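Local coordinates for SsfS6 (Streptomyces sp. SF2575, PDB 4FZR), which belongs to the erythromycin biosynthesis protein CIII-like family and has the two-domain build of the GT-B fold, at residues C190-M194 and R377-M382; T203-V208 and L385-I391; Y207-N211 and L314-S318. All coordinates share one frame; numbering follows the deposited sequence. Where two conformers were deposited one is given.

Contact 1: residues C190-M194 and R377-M382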
# COMPACT_ATOMS: atom_id res chain seq x y z
N CYS A 190 -1.07 -10.76 19.85
CA CYS A 190 -1.95 -11.75 20.47
C CYS A 190 -2.98 -11.06 21.36
O CYS A 190 -2.63 -10.17 22.14
CB CYS A 190 -1.13 -12.75 21.29
SG CYS A 190 -2.10 -14.09 22.01
N PRO A 191 -4.26 -11.45 21.23
CA PRO A 191 -5.27 -10.91 22.15
C PRO A 191 -4.94 -11.29 23.60
O PRO A 191 -4.65 -12.46 23.86
CB PRO A 191 -6.57 -11.59 21.69
CG PRO A 191 -6.29 -12.07 20.28
CD PRO A 191 -4.83 -12.38 20.24
N PRO A 192 -4.97 -10.31 24.52
CA PRO A 192 -4.62 -10.50 25.94
C PRO A 192 -5.26 -11.73 26.59
O PRO A 192 -4.56 -12.51 27.23
CB PRO A 192 -5.14 -9.22 26.59
CG PRO A 192 -4.98 -8.19 25.53
CD PRO A 192 -5.26 -8.90 24.23
N SER A 193 -6.56 -11.90 26.41
CA SER A 193 -7.28 -12.98 27.07
C SER A 193 -6.89 -14.35 26.52
O SER A 193 -7.54 -15.35 26.83
CB SER A 193 -8.79 -12.79 26.88
OG SER A 193 -9.21 -13.23 25.60
N MSE A 194 -5.83 -14.40 25.72
CA MSE A 194 -5.53 -15.59 24.95
C MSE A 194 -4.08 -16.03 25.17
O MSE A 194 -3.55 -16.83 24.40
CB MSE A 194 -5.76 -15.28 23.47
CG MSE A 194 -6.09 -16.47 22.60
SE MSE A 194 -6.28 -15.92 20.73
CE MSE A 194 -6.10 -17.67 19.90
N ARG A 377 -15.79 -12.71 19.95
CA ARG A 377 -15.30 -12.14 21.20
C ARG A 377 -13.85 -11.70 21.03
O ARG A 377 -13.47 -10.61 21.46
CB ARG A 377 -15.41 -13.14 22.35
CG ARG A 377 -14.72 -12.68 23.63
CD ARG A 377 -14.86 -13.68 24.77
NE ARG A 377 -14.32 -14.99 24.42
CZ ARG A 377 -13.02 -15.29 24.37
NH1 ARG A 377 -12.11 -14.37 24.64
NH2 ARG A 377 -12.64 -16.51 24.04
N LEU A 378 -13.04 -12.56 20.42
CA LEU A 378 -11.62 -12.30 20.21
C LEU A 378 -11.41 -11.17 19.21
O LEU A 378 -10.56 -10.30 19.41
CB LEU A 378 -10.91 -13.56 19.73
CG LEU A 378 -10.74 -14.65 20.79
CD1 LEU A 378 -10.26 -15.94 20.16
CD2 LEU A 378 -9.77 -14.18 21.87
N ALA A 379 -12.18 -11.19 18.13
CA ALA A 379 -12.14 -10.11 17.14
C ALA A 379 -12.42 -8.78 17.84
O ALA A 379 -11.69 -7.80 17.65
CB ALA A 379 -13.16 -10.35 16.04
N ALA A 380 -13.46 -8.76 18.66
CA ALA A 380 -13.86 -7.55 19.37
C ALA A 380 -12.76 -7.10 20.33
O ALA A 380 -12.56 -5.91 20.53
CB ALA A 380 -15.16 -7.79 20.12
N GLU A 381 -12.06 -8.07 20.93
CA GLU A 381 -10.97 -7.76 21.84
C GLU A 381 -9.79 -7.13 21.09
O GLU A 381 -9.21 -6.14 21.54
CB GLU A 381 -10.51 -9.03 22.58
CG GLU A 381 -9.36 -8.78 23.56
CD GLU A 381 -8.89 -10.04 24.26
OE1 GLU A 381 -9.39 -11.14 23.94
OE2 GLU A 381 -8.00 -9.93 25.14
N MSE A 382 -9.45 -7.71 19.95
CA MSE A 382 -8.38 -7.19 19.11
C MSE A 382 -8.69 -5.77 18.65
O MSE A 382 -7.80 -4.93 18.53
CB MSE A 382 -8.17 -8.08 17.90
CG MSE A 382 -7.65 -9.46 18.25
SE MSE A 382 -7.52 -10.63 16.70
CE MSE A 382 -6.43 -9.48 15.56

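Contact 2: residues T203-V208 and L385-I391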
# COMPACT_ATOMS: atom_id res chain seq x y z
N THR A 203 4.47 -4.30 23.58
CA THR A 203 3.39 -3.36 23.36
C THR A 203 2.36 -4.01 22.45
O THR A 203 2.70 -4.47 21.37
CB THR A 203 3.90 -2.06 22.70
OG1 THR A 203 5.05 -1.58 23.41
CG2 THR A 203 2.83 -0.99 22.69
N LYS A 204 1.11 -4.06 22.90
CA LYS A 204 0.05 -4.64 22.10
C LYS A 204 -0.22 -3.80 20.85
O LYS A 204 -0.07 -2.58 20.88
CB LYS A 204 -1.25 -4.76 22.91
CG LYS A 204 -1.23 -5.84 23.97
CD LYS A 204 -0.92 -7.20 23.37
CE LYS A 204 -1.00 -8.30 24.41
NZ LYS A 204 -0.60 -9.62 23.85
N MSE A 205 -0.60 -4.47 19.77
CA MSE A 205 -1.02 -3.78 18.55
C MSE A 205 -2.10 -4.58 17.84
O MSE A 205 -2.04 -5.81 17.77
CB MSE A 205 0.16 -3.59 17.59
CG MSE A 205 -0.19 -2.70 16.39
SE MSE A 205 0.94 -2.95 14.81
CE MSE A 205 2.51 -1.99 15.32
N ARG A 206 -3.10 -3.88 17.32
CA ARG A 206 -4.18 -4.51 16.57
C ARG A 206 -3.66 -5.02 15.23
O ARG A 206 -2.97 -4.30 14.50
CB ARG A 206 -5.30 -3.50 16.34
CG ARG A 206 -6.49 -4.04 15.57
CD ARG A 206 -7.51 -2.94 15.30
NE ARG A 206 -8.56 -3.36 14.39
CZ ARG A 206 -9.56 -2.58 13.99
NH1 ARG A 206 -9.65 -1.33 14.43
NH2 ARG A 206 -10.47 -3.05 13.15
N TYR A 207 -3.99 -6.27 14.90
CA TYR A 207 -3.55 -6.87 13.65
C TYR A 207 -4.44 -6.44 12.51
O TYR A 207 -5.62 -6.80 12.46
CB TYR A 207 -3.57 -8.39 13.76
CG TYR A 207 -3.12 -9.10 12.51
CD1 TYR A 207 -1.77 -9.30 12.25
CD2 TYR A 207 -4.04 -9.59 11.59
CE1 TYR A 207 -1.35 -9.96 11.11
CE2 TYR A 207 -3.63 -10.25 10.45
CZ TYR A 207 -2.29 -10.43 10.21
OH TYR A 207 -1.87 -11.09 9.08
N VAL A 208 -3.88 -5.65 11.59
CA VAL A 208 -4.59 -5.27 10.38
C VAL A 208 -4.19 -6.24 9.27
O VAL A 208 -3.01 -6.34 8.92
CB VAL A 208 -4.28 -3.82 9.98
CG1 VAL A 208 -4.89 -3.49 8.62
CG2 VAL A 208 -4.78 -2.85 11.04
N LEU A 385 -7.38 -2.85 20.62
CA LEU A 385 -5.94 -2.67 20.73
C LEU A 385 -5.48 -1.49 19.88
O LEU A 385 -6.17 -1.09 18.94
CB LEU A 385 -5.21 -3.96 20.32
CG LEU A 385 -5.49 -5.18 21.21
CD1 LEU A 385 -4.73 -6.40 20.69
CD2 LEU A 385 -5.13 -4.88 22.66
N PRO A 386 -4.33 -0.90 20.24
CA PRO A 386 -3.77 0.23 19.48
C PRO A 386 -3.54 -0.14 18.02
O PRO A 386 -2.97 -1.19 17.75
CB PRO A 386 -2.43 0.49 20.17
CG PRO A 386 -2.57 -0.10 21.54
CD PRO A 386 -3.48 -1.28 21.38
N THR A 387 -3.99 0.70 17.09
CA THR A 387 -3.79 0.45 15.67
C THR A 387 -2.34 0.70 15.29
O THR A 387 -1.59 1.31 16.05
CB THR A 387 -4.66 1.39 14.82
OG1 THR A 387 -4.17 2.73 14.91
CG2 THR A 387 -6.11 1.33 15.28
N PRO A 388 -1.93 0.21 14.11
CA PRO A 388 -0.60 0.52 13.57
C PRO A 388 -0.31 2.03 13.53
O PRO A 388 0.82 2.44 13.74
CB PRO A 388 -0.65 -0.07 12.16
CG PRO A 388 -1.54 -1.26 12.32
CD PRO A 388 -2.60 -0.84 13.31
N ALA A 389 -1.33 2.84 13.25
CA ALA A 389 -1.17 4.29 13.27
C ALA A 389 -0.82 4.76 14.69
O ALA A 389 0.02 5.65 14.86
CB ALA A 389 -2.44 4.98 12.78
N ASP A 390 -1.46 4.16 15.69
CA ASP A 390 -1.18 4.48 17.09
C ASP A 390 0.28 4.16 17.42
O ASP A 390 0.98 4.95 18.05
CB ASP A 390 -2.10 3.71 18.05
CG ASP A 390 -3.57 4.07 17.91
OD1 ASP A 390 -3.89 5.21 17.52
OD2 ASP A 390 -4.43 3.20 18.20
N ILE A 391 0.73 2.98 16.98
CA ILE A 391 2.10 2.52 17.25
C ILE A 391 3.16 3.43 16.63
O ILE A 391 4.25 3.59 17.19
CB ILE A 391 2.31 1.08 16.74
CG1 ILE A 391 1.52 0.09 17.61
CG2 ILE A 391 3.81 0.73 16.72
CD1 ILE A 391 1.83 0.17 19.09

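Contact 3: residues Y207-N211 and L314-S318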
# COMPACT_ATOMS: atom_id res chain seq x y z
N TYR A 207 -3.99 -6.27 14.90
CA TYR A 207 -3.55 -6.87 13.65
C TYR A 207 -4.44 -6.44 12.51
O TYR A 207 -5.62 -6.80 12.46
CB TYR A 207 -3.57 -8.39 13.76
CG TYR A 207 -3.12 -9.10 12.51
CD1 TYR A 207 -1.77 -9.30 12.25
CD2 TYR A 207 -4.04 -9.59 11.59
CE1 TYR A 207 -1.35 -9.96 11.11
CE2 TYR A 207 -3.63 -10.25 10.45
CZ TYR A 207 -2.29 -10.43 10.21
OH TYR A 207 -1.87 -11.09 9.08
N VAL A 208 -3.88 -5.65 11.59
CA VAL A 208 -4.59 -5.27 10.38
C VAL A 208 -4.19 -6.24 9.27
O VAL A 208 -3.01 -6.34 8.92
CB VAL A 208 -4.28 -3.82 9.98
CG1 VAL A 208 -4.89 -3.49 8.62
CG2 VAL A 208 -4.78 -2.85 11.04
N PRO A 209 -5.16 -6.99 8.73
CA PRO A 209 -4.82 -8.02 7.74
C PRO A 209 -4.30 -7.46 6.42
O PRO A 209 -4.87 -6.51 5.88
CB PRO A 209 -6.16 -8.74 7.50
CG PRO A 209 -7.02 -8.37 8.67
CD PRO A 209 -6.59 -7.01 9.08
N TYR A 210 -3.21 -8.04 5.92
CA TYR A 210 -2.83 -7.84 4.53
C TYR A 210 -2.47 -9.18 3.89
O TYR A 210 -1.44 -9.77 4.20
CB TYR A 210 -1.67 -6.87 4.38
CG TYR A 210 -1.29 -6.67 2.93
CD1 TYR A 210 -2.11 -5.94 2.07
CD2 TYR A 210 -0.13 -7.23 2.41
CE1 TYR A 210 -1.78 -5.77 0.75
CE2 TYR A 210 0.20 -7.07 1.08
CZ TYR A 210 -0.62 -6.33 0.25
OH TYR A 210 -0.30 -6.17 -1.07
N ASN A 211 -3.33 -9.63 2.98
CA ASN A 211 -3.12 -10.90 2.30
C ASN A 211 -3.15 -10.71 0.78
O ASN A 211 -3.06 -11.68 0.03
CB ASN A 211 -4.20 -11.91 2.68
CG ASN A 211 -4.60 -11.82 4.15
OD1 ASN A 211 -5.61 -11.21 4.49
ND2 ASN A 211 -3.82 -12.44 5.02
N LEU A 314 -4.61 -15.13 12.10
CA LEU A 314 -4.86 -13.79 12.64
C LEU A 314 -5.93 -13.06 11.83
O LEU A 314 -6.69 -12.27 12.38
CB LEU A 314 -3.56 -12.99 12.69
CG LEU A 314 -2.62 -13.43 13.81
CD1 LEU A 314 -1.19 -13.06 13.50
CD2 LEU A 314 -3.05 -12.81 15.13
N THR A 315 -6.00 -13.34 10.53
CA THR A 315 -7.01 -12.72 9.68
C THR A 315 -8.40 -13.18 10.12
O THR A 315 -9.31 -12.36 10.30
CB THR A 315 -6.81 -13.07 8.19
OG1 THR A 315 -5.51 -12.64 7.76
CG2 THR A 315 -7.85 -12.37 7.33
N CYS A 316 -8.57 -14.49 10.28
CA CYS A 316 -9.83 -15.07 10.73
C CYS A 316 -10.23 -14.56 12.11
O CYS A 316 -11.38 -14.20 12.34
CB CYS A 316 -9.73 -16.59 10.77
SG CYS A 316 -9.58 -17.36 9.14
N LEU A 317 -9.27 -14.55 13.04
CA LEU A 317 -9.51 -14.01 14.37
C LEU A 317 -10.03 -12.58 14.31
O LEU A 317 -11.03 -12.25 14.94
CB LEU A 317 -8.23 -14.08 15.22
CG LEU A 317 -7.92 -15.38 15.96
CD1 LEU A 317 -6.70 -15.21 16.85
CD2 LEU A 317 -9.12 -15.85 16.77
N SER A 318 -9.35 -11.72 13.56
CA SER A 318 -9.69 -10.30 13.52
C SER A 318 -11.04 -10.06 12.86
O SER A 318 -11.68 -9.03 13.08
CB SER A 318 -8.59 -9.49 12.83
OG SER A 318 -8.82 -9.34 11.44

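Contact 1: residues C190-M194 and R377-M382
E381 reaches out from helix 370-382 and grips S193 in the loop that follows strand 185-188, using both carboxylate oxygens. The backbone N of S193 gives a nearly straight hydrogen bond to E381 OE2 (2.8 Å, 165° at the hydrogen), which accepts through its syn lone pair. The hydroxyl of the same residue donates to the other oxygen, S193 OG to E381 OE1 at 2.7 Å, again on the syn side but 17° out of the carboxylate plane. What brings OG round to the carboxylate is the first torsion of S193 (chi1 80°), which sets it between its own N and carbonyl carbon. The extended E381 side chain carries the carboxylate across to the loop, and the P192 ring edges past it with P192 CD 3.1 Å from E381 OE2. R377 turns the edge of its guanidinium to S193, and NH1 gives a weak hydrogen bond to S193 OG (3.3 Å), while NH2 of the same group is bonded to N374.

Apolar packing lies beside this. The ring of P191 runs alongside M382, CG to CG at 3.6 Å, and its CB meets L378 CD2 at 4.1 Å. The M194 and L378 side chains cross at about a right angle, with M194 SE 4.0 Å from L378 CD1.

Two donors from one residue therefore hold both oxygens of the carboxylate and fix its rotation. These bonds, with R377 close by, would probably favour the ionised form of E381, and they tie the N-terminal domain loop to a C-terminal domain helix.

Contact 2: residues T203-V208 and L385-I391
M205 and I391 make the tight part of this contact. The terminal methyl of M205 lodges against the branch of I391, CE to CG1 at only 3.2 Å, and the selenium sits 3.9 Å from P388 CG, where the two side chains cross at about a right angle. A bend at the last torsion of M205 (chi3 -78°) turns CE toward the isoleucine. V208 closes the far end, CG2 lying 3.7 Å from P388 CD. Between the M205 and V208 packing runs one backbone hydrogen bond, R206 N to P386 O at 2.7 Å, almost straight at 174°, and M205 CA adds a CA-H...O contact to the same oxygen.

This is where the C-terminal helix of a GT-B fold comes back to the N-terminal domain. Helix 388-395 opens with a capping box: T387 OG1 accepts from D390 N, and T387 N gives a 2.8 Å bond to D390 OD2, meeting it from above the carboxylate plane.

The other side is looser. K204 touches L385 CD2 through CB at 3.9 Å, then leads away to salt bridges with D188 and E195. In the conformer given, the extended R206 chain leads away from L385-I391, and R206 packs on G43 of the second subunit.

Contact 3: residues Y207-N211 and L314-S318
L314 sets its CB over one face of the Y207 ring, and this CH-pi contact is the main apolar element between helix 310-318 and the loop after strand 203-204. L314 CB stands 3.6 Å from the ring centroid, close to the normal; its nearest ring atom is Y207 CE2 at 3.5 Å. The leucine then turns so that CD1 follows the other flank of the same ring, 3.9 Å from Y207 CE1. CG anti to the backbone N (chi1 -180°) carries the Y207 ring out to the helix, and chi2 near 83° turns its face to L314.

P209 supplies further packing. Its CG rests 3.4 Å from S318 OG, and its CB reaches the branch of T315, about 4.0 Å from both OG1 and CG2. S318 OG also gives a hydrogen bond to T315 O one turn back along the helix.

One polar bond crosses over. N211 and T315 approach from opposite directions, and N211 ND2 donates to T315 OG1 at 3.2 Å with an angle of 153°; the oxygen lies close to the amide plane. T315 OG1 is bonded to G311 O as well.

The loop 207-211, leading out of the N-terminal sheet, thus packs on a C-terminal domain helix at the interface between the two domains of a GT-B fold. Around the contact, M382 of helix 370-382 packs on Y207 and S318. Helix 294-297 meets P209 and N211 through S295, and L294 also reaches N211. Beyond the helix, strand 323-325 brings Q323 against C316 and L317.

Contacts 1 and 3 bring the N-terminal domain against helices of the C-terminal one; contact 2 is where the chain's last helix packs back on the N-terminal domain. The centres of contacts 1 and 2 are about 13 Å apart, and contact 3 is about 12 Å from each. M382 is the meeting point, its CE lying 3.5 Å from Y207 CB and 3.5 Å from S318 CB. C190 O also comes within 2.7 Å of K204 NZ, a probable hydrogen bond between contacts 1 and 2. Contacts 2 and 3 share Y207 and V208. Helices 370-382 and 388-395 follow each other, so the chain passes directly from contact 1 to contact 2 on that side.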